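Local atomic coordinates of bilirubin-inducible fluorescent protein UnaG (Anguilla japonica, PDB entry 4I3B), a protein that binds unconjugated bilirubin with high affinity inside a beta-barrel and fluoresces green on excitation once the pigment is bound. Residues 102-110 against 120-128. Residues are numbered along the deposited sequence; the frame is centred on the assembly and turned at random. Where two conformers were deposited one is given.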
ATOM      1  N   LYS A 102     -11.848   4.860  -1.551  1.00  9.89           N
ATOM      2  CA  LYS A 102     -13.042   5.580  -1.135  1.00 10.23           C
ATOM      3  C   LYS A 102     -13.993   4.629  -0.441  1.00 10.38           C
ATOM      4  O   LYS A 102     -14.225   3.521  -0.920  1.00 11.38           O
ATOM      5  CB  LYS A 102     -13.760   6.147  -2.357  1.00 12.09           C
ATOM      6  CG  LYS A 102     -12.905   7.139  -3.132  1.00 17.07           C
ATOM      7  CD  LYS A 102     -13.581   7.586  -4.416  1.00 21.78           C
ATOM      8  CE  LYS A 102     -12.570   8.202  -5.378  1.00 27.57           C
ATOM      9  NZ  LYS A 102     -13.084   8.319  -6.792  1.00 31.10           N
ATOM     10  N   TRP A 103     -14.552   5.048   0.697  1.00 11.27           N
ATOM     11  CA  TRP A 103     -15.439   4.190   1.462  1.00 11.95           C
ATOM     12  C   TRP A 103     -16.185   5.077   2.421  1.00 13.73           C
ATOM     13  O   TRP A 103     -15.619   6.024   2.955  1.00 13.17           O
ATOM     14  CB  TRP A 103     -14.653   3.103   2.234  1.00 11.55           C
ATOM     15  CG  TRP A 103     -14.036   3.588   3.522  1.00 10.94           C
ATOM     16  CD1 TRP A 103     -14.486   3.352   4.783  1.00 11.95           C
ATOM     17  CD2 TRP A 103     -12.877   4.419   3.666  1.00 10.59           C
ATOM     18  NE1 TRP A 103     -13.684   3.989   5.710  1.00 12.75           N
ATOM     19  CE2 TRP A 103     -12.705   4.667   5.045  1.00 11.24           C
ATOM     20  CE3 TRP A 103     -11.984   4.998   2.768  1.00 11.54           C
ATOM     21  CZ2 TRP A 103     -11.667   5.441   5.535  1.00 12.09           C
ATOM     22  CZ3 TRP A 103     -10.959   5.777   3.255  1.00 12.64           C
ATOM     23  CH2 TRP A 103     -10.791   5.969   4.637  1.00 11.82           C
ATOM     24  N   ASP A 104     -17.476   4.822   2.590  1.00 15.20           N
ATOM     25  CA  ASP A 104     -18.272   5.555   3.575  1.00 16.56           C
ATOM     26  C   ASP A 104     -18.122   7.081   3.454  1.00 18.05           C
ATOM     27  O   ASP A 104     -18.102   7.791   4.453  1.00 19.49           O
ATOM     28  CB  ASP A 104     -17.874   5.113   4.988  1.00 20.50           C
ATOM     29  CG  ASP A 104     -18.853   5.580   6.060  1.00 25.47           C
ATOM     30  OD1 ASP A 104     -20.070   5.702   5.771  1.00 28.18           O
ATOM     31  OD2 ASP A 104     -18.391   5.812   7.201  1.00 27.92           O
ATOM     32  N   GLY A 105     -17.997   7.580   2.232  1.00 17.53           N
ATOM     33  CA  GLY A 105     -17.868   9.018   2.017  1.00 17.89           C
ATOM     34  C   GLY A 105     -16.493   9.609   2.349  1.00 17.15           C
ATOM     35  O   GLY A 105     -16.288  10.829   2.275  1.00 19.85           O
ATOM     36  N   LYS A 106     -15.547   8.757   2.733  1.00 15.21           N
ATOM     37  CA  LYS A 106     -14.196   9.160   3.060  1.00 13.82           C
ATOM     38  C   LYS A 106     -13.229   8.762   1.924  1.00 12.35           C
ATOM     39  O   LYS A 106     -13.569   7.949   1.073  1.00 13.48           O
ATOM     40  CB  LYS A 106     -13.762   8.454   4.347  1.00 14.05           C
ATOM     41  CG  LYS A 106     -14.655   8.776   5.530  1.00 18.58           C
ATOM     42  CD  LYS A 106     -14.348   7.839   6.676  1.00 21.57           C
ATOM     43  CE  LYS A 106     -15.246   8.096   7.866  1.00 27.07           C
ATOM     44  NZ  LYS A 106     -15.071   7.075   8.939  1.00 30.91           N
ATOM     45  N   GLU A 107     -12.056   9.381   1.883  0.54 12.62           N
ATOM     46  CA  GLU A 107     -11.014   8.997   0.933  0.54 12.40           C
ATOM     47  C   GLU A 107      -9.677   8.971   1.653  0.54 11.06           C
ATOM     48  O   GLU A 107      -9.489   9.685   2.634  0.54 11.40           O
ATOM     49  CB  GLU A 107     -10.978   9.931  -0.298  0.54 15.03           C
ATOM     50  CG  GLU A 107     -12.328  10.022  -1.008  0.54 19.58           C
ATOM     51  CD  GLU A 107     -12.282  10.583  -2.441  0.54 22.58           C
ATOM     52  OE1 GLU A 107     -11.231  10.503  -3.128  0.54 23.75           O
ATOM     53  OE2 GLU A 107     -13.331  11.102  -2.890  0.54 24.57           O
ATOM     54  N   THR A 108      -8.787   8.111   1.174  1.00  9.07           N
ATOM     55  CA  THR A 108      -7.410   8.083   1.635  1.00  9.46           C
ATOM     56  C   THR A 108      -6.513   7.812   0.420  1.00  9.02           C
ATOM     57  O   THR A 108      -6.939   7.177  -0.543  1.00  9.92           O
ATOM     58  CB  THR A 108      -7.199   7.038   2.774  1.00 10.05           C
ATOM     59  OG1 THR A 108      -5.884   7.204   3.294  1.00 10.28           O
ATOM     60  CG2 THR A 108      -7.406   5.604   2.326  1.00 10.98           C
ATOM     61  N   THR A 109      -5.276   8.303   0.462  1.00  8.44           N
ATOM     62  CA  THR A 109      -4.384   8.232  -0.676  0.72  8.47           C
ATOM     63  C   THR A 109      -3.012   7.662  -0.296  1.00  7.95           C
ATOM     64  O   THR A 109      -2.478   7.959   0.782  1.00 10.17           O
ATOM     65  CB  THR A 109      -4.246   9.649  -1.283  0.72 10.82           C
ATOM     66  OG1 THR A 109      -5.556  10.165  -1.554  0.72 13.39           O
ATOM     67  CG2 THR A 109      -3.419   9.645  -2.573  0.72 12.90           C
ATOM     68  N   TYR A 110      -2.457   6.876  -1.197  1.00  7.81           N
ATOM     69  CA  TYR A 110      -1.089   6.369  -1.092  1.00  7.73           C
ATOM     70  C   TYR A 110      -0.338   6.813  -2.325  1.00  8.63           C
ATOM     71  O   TYR A 110      -0.770   6.535  -3.435  1.00 10.24           O
ATOM     72  CB  TYR A 110      -1.071   4.846  -1.047  1.00  9.60           C
ATOM     73  CG  TYR A 110      -2.031   4.215  -0.108  1.00  8.78           C
ATOM     74  CD1 TYR A 110      -3.397   4.171  -0.403  1.00  9.50           C
ATOM     75  CD2 TYR A 110      -1.596   3.645   1.092  1.00 11.11           C
ATOM     76  CE1 TYR A 110      -4.288   3.587   0.469  1.00  9.88           C
ATOM     77  CE2 TYR A 110      -2.486   3.057   1.955  1.00 10.98           C
ATOM     78  CZ  TYR A 110      -3.825   3.006   1.648  1.00 10.37           C
ATOM     79  OH  TYR A 110      -4.688   2.404   2.532  1.00 11.23           O
ATOM     80  N   VAL A 120       9.145   4.184  -1.828  1.00  9.01           N
ATOM     81  CA  VAL A 120       8.686   5.043  -0.751  1.00  9.14           C
ATOM     82  C   VAL A 120       7.197   5.291  -0.924  1.00  9.30           C
ATOM     83  O   VAL A 120       6.764   5.720  -1.991  1.00 10.64           O
ATOM     84  CB  VAL A 120       9.475   6.371  -0.737  1.00 10.85           C
ATOM     85  CG1 VAL A 120       8.986   7.239   0.401  1.00 12.28           C
ATOM     86  CG2 VAL A 120      10.989   6.115  -0.630  1.00 12.57           C
ATOM     87  N   VAL A 121       6.421   5.010   0.124  1.00  8.68           N
ATOM     88  CA  VAL A 121       4.972   5.247   0.126  1.00  8.12           C
ATOM     89  C   VAL A 121       4.644   6.321   1.163  1.00  7.78           C
ATOM     90  O   VAL A 121       5.020   6.190   2.329  1.00  9.32           O
ATOM     91  CB  VAL A 121       4.167   3.937   0.331  1.00  9.74           C
ATOM     92  CG1 VAL A 121       4.509   3.184   1.604  1.00 10.46           C
ATOM     93  CG2 VAL A 121       2.684   4.221   0.275  1.00  8.94           C
ATOM     94  N   THR A 122       3.889   7.332   0.737  1.00  7.58           N
ATOM     95  CA  THR A 122       3.362   8.344   1.620  1.00  7.97           C
ATOM     96  C   THR A 122       1.850   8.149   1.694  1.00  8.09           C
ATOM     97  O   THR A 122       1.173   8.092   0.649  1.00  9.06           O
ATOM     98  CB  THR A 122       3.684   9.758   1.099  1.00  9.26           C
ATOM     99  OG1 THR A 122       5.091   9.923   0.960  1.00 10.72           O
ATOM    100  CG2 THR A 122       3.188  10.819   2.042  1.00 10.76           C
ATOM    101  N   LEU A 123       1.344   8.023   2.919  1.00  7.56           N
ATOM    102  CA  LEU A 123      -0.034   7.692   3.196  1.00  8.45           C
ATOM    103  C   LEU A 123      -0.707   8.863   3.853  1.00  8.70           C
ATOM    104  O   LEU A 123      -0.219   9.386   4.859  1.00 10.43           O
ATOM    105  CB  LEU A 123      -0.135   6.497   4.141  1.00 10.16           C
ATOM    106  CG  LEU A 123       0.627   5.214   3.774  1.00  9.86           C
ATOM    107  CD1 LEU A 123       2.145   5.229   4.108  1.00 10.56           C
ATOM    108  CD2 LEU A 123      -0.010   4.034   4.478  1.00 11.46           C
ATOM    109  N   THR A 124      -1.844   9.279   3.322  1.00  8.36           N
ATOM    110  CA  THR A 124      -2.552  10.432   3.852  0.52  8.93           C
ATOM    111  C   THR A 124      -4.013  10.116   4.133  1.00  9.02           C
ATOM    112  O   THR A 124      -4.727   9.642   3.243  1.00  9.70           O
ATOM    113  CB  THR A 124      -2.478  11.611   2.872  0.52 10.05           C
ATOM    114  OG1 THR A 124      -1.111  11.918   2.584  0.52 11.73           O
ATOM    115  CG2 THR A 124      -3.136  12.845   3.466  0.52 10.86           C
ATOM    116  N   MET A 125      -4.447  10.404   5.357  1.00  9.12           N
ATOM    117  CA  MET A 125      -5.856  10.339   5.714  1.00  9.19           C
ATOM    118  C   MET A 125      -6.169  11.624   6.447  1.00 10.86           C
ATOM    119  O   MET A 125      -5.802  11.796   7.604  1.00 12.00           O
ATOM    120  CB  MET A 125      -6.136   9.125   6.598  1.00 10.45           C
ATOM    121  CG  MET A 125      -7.550   9.098   7.127  1.00 11.81           C
ATOM    122  SD  MET A 125      -8.759   9.076   5.774  1.00 12.68           S
ATOM    123  CE  MET A 125     -10.281   9.077   6.722  1.00 17.78           C
ATOM    124  N   GLY A 126      -6.836  12.550   5.763  1.00 14.38           N
ATOM    125  CA  GLY A 126      -7.040  13.882   6.330  1.00 15.85           C
ATOM    126  C   GLY A 126      -5.715  14.530   6.699  1.00 15.65           C
ATOM    127  O   GLY A 126      -4.844  14.688   5.854  1.00 18.75           O
ATOM    128  N   ASP A 127      -5.568  14.882   7.973  0.52 17.74           N
ATOM    129  CA  ASP A 127      -4.371  15.546   8.462  0.52 18.06           C
ATOM    130  C   ASP A 127      -3.290  14.548   8.914  0.52 16.46           C
ATOM    131  O   ASP A 127      -2.181  14.955   9.278  0.52 16.91           O
ATOM    132  CB  ASP A 127      -4.740  16.486   9.624  0.52 19.88           C
ATOM    133  CG  ASP A 127      -5.631  17.642   9.188  0.52 23.56           C
ATOM    134  OD1 ASP A 127      -5.617  17.984   7.988  0.52 24.73           O
ATOM    135  OD2 ASP A 127      -6.330  18.221  10.052  0.52 25.93           O
ATOM    136  N   VAL A 128      -3.598  13.253   8.899  1.00 12.36           N
ATOM    137  CA  VAL A 128      -2.677  12.257   9.396  1.00 10.85           C
ATOM    138  C   VAL A 128      -1.891  11.698   8.235  1.00 10.70           C
ATOM    139  O   VAL A 128      -2.459  11.181   7.268  1.00 11.69           O
ATOM    140  CB  VAL A 128      -3.445  11.112  10.069  1.00 11.14           C
ATOM    141  CG1 VAL A 128      -2.483  10.048  10.594  1.00 11.40           C
ATOM    142  CG2 VAL A 128      -4.302  11.660  11.196  1.00 15.96           C
TER
HETATM  143  O   HOH W   1      -7.685  11.908   3.091  0.88 16.18           O
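T109 and T124 form an antiparallel hydrogen-bonded pair, with T109 N to T124 O at 3.1 Å and T124 N to T109 O at 2.9 Å, while Y110 and L123 make the neighbouring non-hydrogen-bonded pair; the strand axes of 106-110 and 120-125 run at 168°. Past T108 the direct pairing gives way to a water that donates to E107 O and accepts from G126 N, a bridge just where 125-128 folds into its type II' turn. T124 O accepts a second hydrogen bond from T108 OG1, 2.7 Å away and above the carbonyl plane, whereas T109 N approaches within that plane. With OG1 anti to the backbone N (chi1 -172°), the hydroxyl reaches T124 O of the partner strand and is also hydrogen-bonded to Y20 OH of helix 17-23. An alanine here would remove that hydroxyl and is likely to leave T124 O with T109 N as its one donor across the pair and Y20 OH without this partner.

M125 is bent at chi2 (59°): its SD sits at the edge of the W103 six-membered ring, 5.2 Å from the centroid, a Met-aromatic contact, and M125 CE lies 3.8 Å from W103 CH2. Further along, L123 CD2 packs obliquely against Y110 CE2 at 3.7 Å, and V121 CG2 meets Y110 CB. The Y110 hydroxyl bonds Q101. Y110, which touches the bilirubin, thus rests on L123 and V121, and the doubly gripped T124 carbonyl is likely to help hold together this hairpin of the FABP-like barrel beside helix 17-23.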